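Local coordinates for protein glutathione S-transferase 1 (Ascaris suum, PDB 4Q5F) that conjugates reduced glutathione to a wide range of hydrophobic electrophiles and can also act as a glutathione peroxidase, at residues B[156-161]-B[197-202]; B[105-110]-B[170-175]. One frame throughout, in Å; residues are numbered along the deposited sequence.

Contact 1: B[156-161]-B[197-202]; sequences GSEYMV and IEHVRE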
ATOM      1  N   GLY B 156       7.859 -22.987  -2.970  1.00 60.02           N
ATOM      2  CA  GLY B 156       8.644 -24.080  -3.512  1.00 58.76           C
ATOM      3  C   GLY B 156       8.903 -23.822  -4.986  1.00 66.52           C
ATOM      4  O   GLY B 156       9.920 -24.244  -5.538  1.00 57.31           O
ATOM      5  N   SER B 157       7.965 -23.129  -5.626  1.00 54.65           N
ATOM      6  CA  SER B 157       8.176 -22.592  -6.960  1.00 48.95           C
ATOM      7  C   SER B 157       9.174 -21.441  -6.854  1.00 49.86           C
ATOM      8  O   SER B 157       9.583 -21.065  -5.754  1.00 55.55           O
ATOM      9  CB  SER B 157       6.854 -22.102  -7.550  1.00 47.45           C
ATOM     10  OG  SER B 157       6.407 -20.930  -6.893  1.00 41.14           O
ATOM     11  N   GLU B 158       9.548 -20.873  -7.993  1.00 36.91           N
ATOM     12  CA  GLU B 158      10.576 -19.834  -8.037  1.00 44.24           C
ATOM     13  C   GLU B 158      10.026 -18.442  -7.720  1.00 31.25           C
ATOM     14  O   GLU B 158      10.779 -17.472  -7.680  1.00 36.94           O
ATOM     15  CB  GLU B 158      11.245 -19.824  -9.416  1.00 43.31           C
ATOM     16  CG  GLU B 158      10.251 -19.843 -10.564  1.00 53.85           C
ATOM     17  CD  GLU B 158      10.017 -21.236 -11.125  1.00 66.50           C
ATOM     18  OE1 GLU B 158      10.964 -21.816 -11.699  1.00 71.97           O
ATOM     19  OE2 GLU B 158       8.885 -21.748 -10.989  1.00 52.06           O
ATOM     20  N   TYR B 159       8.718 -18.349  -7.491  1.00 32.85           N
ATOM     21  CA  TYR B 159       8.060 -17.063  -7.254  1.00 30.62           C
ATOM     22  C   TYR B 159       7.353 -17.016  -5.905  1.00 31.50           C
ATOM     23  O   TYR B 159       7.138 -18.048  -5.270  1.00 37.84           O
ATOM     24  CB  TYR B 159       7.069 -16.771  -8.384  1.00 34.67           C
ATOM     25  CG  TYR B 159       7.706 -16.884  -9.751  1.00 34.29           C
ATOM     26  CD1 TYR B 159       8.704 -16.002 -10.144  1.00 28.79           C
ATOM     27  CD2 TYR B 159       7.325 -17.877 -10.643  1.00 37.31           C
ATOM     28  CE1 TYR B 159       9.300 -16.103 -11.385  1.00 39.10           C
ATOM     29  CE2 TYR B 159       7.918 -17.984 -11.891  1.00 34.75           C
ATOM     30  CZ  TYR B 159       8.906 -17.093 -12.253  1.00 34.87           C
ATOM     31  OH  TYR B 159       9.504 -17.188 -13.488  1.00 39.25           O
ATOM     32  N   MET B 160       7.004 -15.807  -5.473  1.00 30.25           N
ATOM     33  CA  MET B 160       6.353 -15.603  -4.185  1.00 29.28           C
ATOM     34  C   MET B 160       5.032 -16.349  -4.142  1.00 24.94           C
ATOM     35  O   MET B 160       4.727 -17.025  -3.160  1.00 34.18           O
ATOM     36  CB  MET B 160       6.119 -14.110  -3.931  1.00 21.91           C
ATOM     37  CG  MET B 160       7.388 -13.327  -3.634  1.00 20.29           C
ATOM     38  SD  MET B 160       8.214 -13.917  -2.145  1.00 23.93           S
ATOM     39  CE  MET B 160       9.703 -12.926  -2.168  1.00 16.53           C
ATOM     40  N   VAL B 161       4.254 -16.218  -5.212  1.00 28.50           N
ATOM     41  CA  VAL B 161       2.963 -16.881  -5.313  1.00 29.59           C
ATOM     42  C   VAL B 161       2.857 -17.590  -6.661  1.00 35.11           C
ATOM     43  O   VAL B 161       3.225 -17.031  -7.694  1.00 27.72           O
ATOM     44  CB  VAL B 161       1.793 -15.876  -5.200  1.00 27.04           C
ATOM     45  CG1 VAL B 161       0.469 -16.627  -5.012  1.00 30.92           C
ATOM     46  CG2 VAL B 161       2.036 -14.850  -4.073  1.00 23.17           C
ATOM     47  N   ILE B 197      15.946 -13.319  -7.520  1.00 28.28           N
ATOM     48  CA  ILE B 197      16.196 -12.109  -8.297  1.00 27.55           C
ATOM     49  C   ILE B 197      16.876 -12.450  -9.621  1.00 29.63           C
ATOM     50  O   ILE B 197      16.578 -11.843 -10.648  1.00 32.27           O
ATOM     51  CB  ILE B 197      17.059 -11.107  -7.499  1.00 37.30           C
ATOM     52  CG1 ILE B 197      16.291 -10.627  -6.266  1.00 35.32           C
ATOM     53  CG2 ILE B 197      17.448  -9.904  -8.356  1.00 28.08           C
ATOM     54  CD1 ILE B 197      17.155  -9.948  -5.226  1.00 36.31           C
ATOM     55  N   GLU B 198      17.786 -13.418  -9.593  1.00 34.29           N
ATOM     56  CA  GLU B 198      18.482 -13.849 -10.801  1.00 33.63           C
ATOM     57  C   GLU B 198      17.486 -14.434 -11.798  1.00 40.96           C
ATOM     58  O   GLU B 198      17.548 -14.154 -12.995  1.00 37.36           O
ATOM     59  CB  GLU B 198      19.539 -14.901 -10.459  1.00 45.22           C
ATOM     60  CG  GLU B 198      20.481 -15.234 -11.606  1.00 48.22           C
ATOM     61  CD  GLU B 198      21.267 -16.511 -11.364  1.00 63.47           C
ATOM     62  OE1 GLU B 198      20.668 -17.605 -11.449  1.00 72.04           O
ATOM     63  OE2 GLU B 198      22.481 -16.422 -11.082  1.00 74.80           O
ATOM     64  N   HIS B 199      16.565 -15.247 -11.287  1.00 32.23           N
ATOM     65  CA  HIS B 199      15.581 -15.931 -12.118  1.00 33.37           C
ATOM     66  C   HIS B 199      14.676 -14.951 -12.862  1.00 35.77           C
ATOM     67  O   HIS B 199      14.629 -14.953 -14.092  1.00 35.59           O
ATOM     68  CB  HIS B 199      14.730 -16.865 -11.253  1.00 34.38           C
ATOM     69  CG  HIS B 199      13.712 -17.651 -12.023  1.00 36.14           C
ATOM     70  ND1 HIS B 199      13.747 -19.023 -12.112  1.00 60.74           N
ATOM     71  CD2 HIS B 199      12.630 -17.251 -12.735  1.00 46.33           C
ATOM     72  CE1 HIS B 199      12.730 -19.441 -12.849  1.00 54.15           C
ATOM     73  NE2 HIS B 199      12.040 -18.386 -13.239  1.00 51.38           N
ATOM     74  N   VAL B 200      13.952 -14.127 -12.108  1.00 31.43           N
ATOM     75  CA  VAL B 200      12.986 -13.190 -12.676  1.00 27.03           C
ATOM     76  C   VAL B 200      13.628 -12.307 -13.744  1.00 31.54           C
ATOM     77  O   VAL B 200      13.036 -12.056 -14.792  1.00 30.52           O
ATOM     78  CB  VAL B 200      12.369 -12.294 -11.572  1.00 27.91           C
ATOM     79  CG1 VAL B 200      11.416 -11.235 -12.170  1.00 30.10           C
ATOM     80  CG2 VAL B 200      11.667 -13.159 -10.520  1.00 24.47           C
ATOM     81  N   ARG B 201      14.844 -11.846 -13.477  1.00 31.98           N
ATOM     82  CA  ARG B 201      15.518 -10.922 -14.380  1.00 29.19           C
ATOM     83  C   ARG B 201      16.170 -11.640 -15.559  1.00 31.49           C
ATOM     84  O   ARG B 201      16.670 -10.998 -16.485  1.00 30.55           O
ATOM     85  CB  ARG B 201      16.538 -10.087 -13.604  1.00 25.17           C
ATOM     86  CG  ARG B 201      15.876  -9.050 -12.708  1.00 30.44           C
ATOM     87  CD  ARG B 201      16.764  -8.613 -11.560  1.00 25.95           C
ATOM     88  NE  ARG B 201      17.922  -7.845 -12.004  1.00 32.05           N
ATOM     89  CZ  ARG B 201      17.887  -6.557 -12.332  1.00 33.99           C
ATOM     90  NH1 ARG B 201      16.745  -5.881 -12.284  1.00 39.51           N
ATOM     91  NH2 ARG B 201      18.996  -5.943 -12.720  1.00 27.27           N
ATOM     92  N   GLU B 202      16.155 -12.970 -15.526  1.00 31.20           N
ATOM     93  CA  GLU B 202      16.608 -13.774 -16.657  1.00 30.04           C
ATOM     94  C   GLU B 202      15.439 -14.165 -17.558  1.00 34.56           C
ATOM     95  O   GLU B 202      15.637 -14.791 -18.599  1.00 37.17           O
ATOM     96  CB  GLU B 202      17.355 -15.019 -16.174  1.00 33.48           C
ATOM     97  CG  GLU B 202      18.810 -14.752 -15.817  1.00 43.27           C
ATOM     98  CD  GLU B 202      19.519 -15.978 -15.277  1.00 63.99           C
ATOM     99  OE1 GLU B 202      18.871 -17.040 -15.159  1.00 63.29           O
ATOM    100  OE2 GLU B 202      20.727 -15.880 -14.974  1.00 62.87           O
TER
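With CG anti to the backbone N (chi1 -178°), His199 swings its imidazole out from helix 191-201 toward Glu158 and Tyr159, while Tyr159, its CG beside the backbone N, sends its phenol to meet it. The meeting joins two parts of the all-helical C-terminal domain of a sigma-class glutathione transferase: the loop that leaves helix 129-155 and helix 191-201. His199 NE2 donates to Tyr159 OH over 2.8 Å, but the N-H···O angle of 124° makes this a weak bond. The hydroxyl lies at the imidazole edge, near its plane, and the two rings stand almost perpendicular, at 88°. Glu158 comes over a face of the imidazole, its CG 3.7 Å from the His199 ring centroid in a CH-pi contact. From there the carboxylate continues past the ring, with Glu158 OE1 3.2 Å from His199 CE1. Tyr159 is itself buried, its side chain also touching Val165, Leu203 and Asp169. Helix 191-201 adds one apolar touch there, as Val200 CG2 meets the edge of the phenol in its plane, 3.9 Å from Tyr159 CE1.

Contact 2: B[105-110]-B[170-175]; sequences DQFKDF and LVITDS. With GSH (glutathione), chain C.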
ATOM      1  N   ASP B 105       2.866  -5.682  -0.128  1.00 17.66           N
ATOM      2  CA  ASP B 105       2.644  -4.754   0.976  1.00 19.31           C
ATOM      3  C   ASP B 105       3.750  -4.884   2.021  1.00 18.51           C
ATOM      4  O   ASP B 105       4.155  -3.897   2.634  1.00 17.13           O
ATOM      5  CB  ASP B 105       1.283  -4.998   1.635  1.00 17.26           C
ATOM      6  CG  ASP B 105       0.138  -4.324   0.896  1.00 25.87           C
ATOM      7  OD1 ASP B 105       0.393  -3.584  -0.079  1.00 21.97           O
ATOM      8  OD2 ASP B 105      -1.025  -4.527   1.302  1.00 27.36           O
ATOM      9  N   GLN B 106       4.231  -6.105   2.231  1.00 12.51           N
ATOM     10  CA  GLN B 106       5.324  -6.326   3.169  1.00 17.26           C
ATOM     11  C   GLN B 106       6.607  -5.734   2.599  1.00 19.10           C
ATOM     12  O   GLN B 106       7.412  -5.146   3.324  1.00 17.86           O
ATOM     13  CB  GLN B 106       5.515  -7.817   3.459  1.00 19.68           C
ATOM     14  CG  GLN B 106       6.592  -8.108   4.498  1.00 15.83           C
ATOM     15  CD  GLN B 106       6.291  -7.479   5.846  1.00 18.48           C
ATOM     16  OE1 GLN B 106       5.131  -7.276   6.203  1.00 24.57           O
ATOM     17  NE2 GLN B 106       7.338  -7.161   6.601  1.00 17.10           N
ATOM     18  N   PHE B 107       6.794  -5.900   1.294  1.00 17.29           N
ATOM     19  CA  PHE B 107       7.911  -5.276   0.599  1.00 16.29           C
ATOM     20  C   PHE B 107       7.810  -3.759   0.714  1.00 21.80           C
ATOM     21  O   PHE B 107       8.818  -3.067   0.858  1.00 20.19           O
ATOM     22  CB  PHE B 107       7.928  -5.697  -0.870  1.00 17.79           C
ATOM     23  CG  PHE B 107       8.706  -4.768  -1.756  1.00 17.05           C
ATOM     24  CD1 PHE B 107      10.090  -4.824  -1.798  1.00 19.63           C
ATOM     25  CD2 PHE B 107       8.054  -3.839  -2.550  1.00 20.94           C
ATOM     26  CE1 PHE B 107      10.807  -3.968  -2.613  1.00 20.50           C
ATOM     27  CE2 PHE B 107       8.766  -2.981  -3.366  1.00 22.15           C
ATOM     28  CZ  PHE B 107      10.144  -3.046  -3.398  1.00 24.12           C
ATOM     29  N   LYS B 108       6.584  -3.249   0.656  1.00 17.11           N
ATOM     30  CA  LYS B 108       6.340  -1.821   0.811  1.00 18.20           C
ATOM     31  C   LYS B 108       6.732  -1.334   2.207  1.00 17.73           C
ATOM     32  O   LYS B 108       7.304  -0.253   2.347  1.00 21.65           O
ATOM     33  CB  LYS B 108       4.872  -1.493   0.528  1.00 17.63           C
ATOM     34  CG  LYS B 108       4.597  -1.040  -0.904  1.00 23.15           C
ATOM     35  CD  LYS B 108       3.100  -0.967  -1.187  1.00 43.09           C
ATOM     36  CE  LYS B 108       2.637   0.457  -1.456  1.00 47.65           C
ATOM     37  NZ  LYS B 108       1.152   0.531  -1.581  1.00 37.84           N
ATOM     38  N   ASP B 109       6.427  -2.128   3.232  1.00 12.47           N
ATOM     39  CA  ASP B 109       6.819  -1.790   4.599  1.00 14.75           C
ATOM     40  C   ASP B 109       8.337  -1.710   4.705  1.00 20.91           C
ATOM     41  O   ASP B 109       8.882  -0.801   5.329  1.00 19.70           O
ATOM     42  CB  ASP B 109       6.302  -2.831   5.597  1.00 14.83           C
ATOM     43  CG  ASP B 109       4.812  -2.709   5.860  1.00 22.72           C
ATOM     44  OD1 ASP B 109       4.217  -1.673   5.496  1.00 29.76           O
ATOM     45  OD2 ASP B 109       4.240  -3.652   6.447  1.00 20.75           O
ATOM     46  N   PHE B 110       9.012  -2.679   4.097  1.00 20.76           N
ATOM     47  CA  PHE B 110      10.468  -2.709   4.061  1.00 17.53           C
ATOM     48  C   PHE B 110      11.008  -1.442   3.400  1.00 17.21           C
ATOM     49  O   PHE B 110      11.898  -0.781   3.936  1.00 20.68           O
ATOM     50  CB  PHE B 110      10.939  -3.944   3.289  1.00 18.98           C
ATOM     51  CG  PHE B 110      12.434  -4.109   3.240  1.00 22.92           C
ATOM     52  CD1 PHE B 110      13.248  -3.583   4.231  1.00 26.00           C
ATOM     53  CD2 PHE B 110      13.025  -4.793   2.192  1.00 21.47           C
ATOM     54  CE1 PHE B 110      14.618  -3.742   4.175  1.00 22.92           C
ATOM     55  CE2 PHE B 110      14.393  -4.953   2.133  1.00 25.94           C
ATOM     56  CZ  PHE B 110      15.190  -4.427   3.126  1.00 25.08           C
ATOM     57  N   LEU B 170       8.020  -8.898 -10.369  1.00 24.58           N
ATOM     58  CA  LEU B 170       8.738  -7.991 -11.257  1.00 20.20           C
ATOM     59  C   LEU B 170       9.221  -6.735 -10.533  1.00 20.99           C
ATOM     60  O   LEU B 170      10.365  -6.311 -10.701  1.00 24.18           O
ATOM     61  CB  LEU B 170       7.844  -7.592 -12.434  1.00 18.57           C
ATOM     62  CG  LEU B 170       7.334  -8.739 -13.314  1.00 22.06           C
ATOM     63  CD1 LEU B 170       6.354  -8.217 -14.353  1.00 21.05           C
ATOM     64  CD2 LEU B 170       8.490  -9.464 -13.986  1.00 23.42           C
ATOM     65  N   VAL B 171       8.345  -6.142  -9.730  1.00 21.08           N
ATOM     66  CA  VAL B 171       8.660  -4.891  -9.049  1.00 17.45           C
ATOM     67  C   VAL B 171       9.628  -5.113  -7.891  1.00 23.43           C
ATOM     68  O   VAL B 171      10.567  -4.340  -7.701  1.00 21.69           O
ATOM     69  CB  VAL B 171       7.382  -4.203  -8.519  1.00 14.41           C
ATOM     70  CG1 VAL B 171       7.724  -2.909  -7.782  1.00 15.20           C
ATOM     71  CG2 VAL B 171       6.425  -3.916  -9.665  1.00 15.52           C
ATOM     72  N   ILE B 172       9.386  -6.166  -7.116  1.00 17.99           N
ATOM     73  CA  ILE B 172      10.209  -6.467  -5.950  1.00 21.17           C
ATOM     74  C   ILE B 172      11.660  -6.713  -6.350  1.00 21.26           C
ATOM     75  O   ILE B 172      12.571  -6.071  -5.828  1.00 21.30           O
ATOM     76  CB  ILE B 172       9.657  -7.693  -5.180  1.00 22.95           C
ATOM     77  CG1 ILE B 172       8.373  -7.310  -4.443  1.00 17.91           C
ATOM     78  CG2 ILE B 172      10.681  -8.228  -4.171  1.00 17.70           C
ATOM     79  CD1 ILE B 172       7.600  -8.488  -3.880  1.00 12.51           C
ATOM     80  N   THR B 173      11.868  -7.640  -7.277  1.00 16.34           N
ATOM     81  CA  THR B 173      13.212  -8.042  -7.670  1.00 21.51           C
ATOM     82  C   THR B 173      14.006  -6.899  -8.302  1.00 20.86           C
ATOM     83  O   THR B 173      15.220  -6.809  -8.123  1.00 26.31           O
ATOM     84  CB  THR B 173      13.176  -9.223  -8.651  1.00 22.09           C
ATOM     85  OG1 THR B 173      12.346  -8.893  -9.771  1.00 19.76           O
ATOM     86  CG2 THR B 173      12.632 -10.463  -7.961  1.00 16.39           C
ATOM     87  N   ASP B 174      13.327  -6.028  -9.040  1.00 18.95           N
ATOM     88  CA  ASP B 174      13.997  -4.889  -9.659  1.00 21.51           C
ATOM     89  C   ASP B 174      14.477  -3.919  -8.589  1.00 20.85           C
ATOM     90  O   ASP B 174      15.605  -3.428  -8.643  1.00 18.44           O
ATOM     91  CB  ASP B 174      13.066  -4.165 -10.631  1.00 19.64           C
ATOM     92  CG  ASP B 174      13.754  -3.017 -11.348  1.00 29.40           C
ATOM     93  OD1 ASP B 174      14.574  -3.287 -12.252  1.00 19.15           O
ATOM     94  OD2 ASP B 174      13.472  -1.849 -11.010  1.00 31.70           O
ATOM     95  N   SER B 175      13.612  -3.649  -7.615  1.00 18.99           N
ATOM     96  CA  SER B 175      13.931  -2.716  -6.541  1.00 24.11           C
ATOM     97  C   SER B 175      15.061  -3.259  -5.672  1.00 27.25           C
ATOM     98  O   SER B 175      16.008  -2.540  -5.356  1.00 24.05           O
ATOM     99  CB  SER B 175      12.695  -2.445  -5.683  1.00 19.96           C
ATOM    100  OG  SER B 175      11.579  -2.117  -6.490  1.00 34.06           O
TER
HETATM  101  N1  GSH C 301       1.800  -3.400   7.131  1.00 21.84           N
HETATM  102  CA1 GSH C 301       1.083  -4.126   8.116  1.00 22.72           C
HETATM  103  C1  GSH C 301      -0.388  -4.122   7.767  1.00 16.27           C
HETATM  104  O11 GSH C 301      -1.119  -5.088   8.103  1.00 21.04           O
HETATM  105  O12 GSH C 301      -0.883  -3.153   7.139  1.00 15.80           O
HETATM  106  CB1 GSH C 301       1.305  -3.474   9.470  1.00 19.33           C
HETATM  107  CG1 GSH C 301       0.756  -4.381  10.578  1.00 17.90           C
HETATM  108  CD1 GSH C 301       1.216  -3.884  11.956  1.00 21.90           C
HETATM  109  OE1 GSH C 301       1.981  -2.949  12.040  1.00 25.85           O
HETATM  110  N2  GSH C 301       0.730  -4.545  13.140  1.00 20.68           N
HETATM  111  CA2 GSH C 301       1.132  -4.135  14.449  1.00 23.20           C
HETATM  112  C2  GSH C 301       1.656  -5.362  15.180  1.00 21.49           C
HETATM  113  O2  GSH C 301       1.381  -6.475  14.756  1.00 18.23           O
HETATM  114  CB2 GSH C 301      -0.039  -3.572  15.207  1.00 28.60           C
HETATM  115  SG2 GSH C 301      -0.749  -2.225  14.312  1.00 50.06           S
HETATM  116  N3  GSH C 301       2.464  -5.223  16.371  1.00 24.93           N
HETATM  117  CA3 GSH C 301       2.958  -6.395  17.050  1.00 25.44           C
HETATM  118  C3  GSH C 301       4.277  -6.847  16.420  1.00 27.90           C
HETATM  119  O31 GSH C 301       4.635  -6.390  15.303  1.00 29.37           O
HETATM  120  O32 GSH C 301       5.002  -7.678  17.021  1.00 27.93           O
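Helix-to-helix packing in the core of the glutathione transferase C-terminal domain is exemplified where helix 94-114 meets helix 167-182; the centre of the contact lies about 6 Å from that of the chain. One aromatic side chain carries most of it. Phe107 leaves its helix pointing toward the other, and a chi1 of 160° sets its ring against Ile172 and Ser175, which it meets in different ways. Ile172 lies over a ring face: its CG1 is 4.0 Å from the Phe107 ring centroid and 23° off the normal, a CH-pi contact, and it sits nearer the CB end of the ring, 3.7 Å from Phe107 CG. Ser175, one turn further on, meets the far edge instead, its CB 3.5 Å from Phe107 CZ and near the ring plane.

The Ser175 hydroxyl is satisfied within its own helix, which probably helps it sit against a phenyl edge. Ser175 OG donates to Val171 O at 2.7 Å, and Ser175 N bonds to the same oxygen at 3.1 Å; the two donors reach the carbonyl from opposite faces of its plane, so this buried oxygen is gripped twice.

Helix 94-114 also serves the ligand. The amino group of a bound glutathione, N1, donates to Asp109 OD2 at a modelled 2.5 Å, shorter than usual and not to be pressed at this resolution. The glutathione as a whole is also hydrogen-bonded to Lys55, Gln75 and Ser76 of the second subunit, so Asp109 reaches across the dimer interface into that subunit's site.

Phe104 adds its ring beside Phe107, and Phe110 turns to helix 129-155, where its ring meets that of His144. Helix 167-182 in turn is packed between neighbours: Leu170 rests on Ile33 of helix 27-37 in the thioredoxin-like domain, and Thr173 lies against Tyr196 and Ile197 of helix 191-201.

Followed from the N terminus, the chain first supplies 105-110, on helix 94-114, then 156-161, in the loop after helix 129-155. Next comes 170-175, on helix 167-182, which closes contact 2 across 59 intervening residues; 197-202, on helix 191-201, then closes contact 1 across 35. The two closures therefore cross, each loop beginning or ending within the other. Contact 2 ties helix 94-114 to helix 167-182, and contact 1 fastens the following helix to the loop that leads into 167-182. Their centres are 13 Å apart and they touch directly: Val200 CG1 packs 3.9 Å from Leu170 CD2, and Ile197 lies against Thr173, so helices 167-182 and 191-201, consecutive in the chain, pack directly where the two contacts meet.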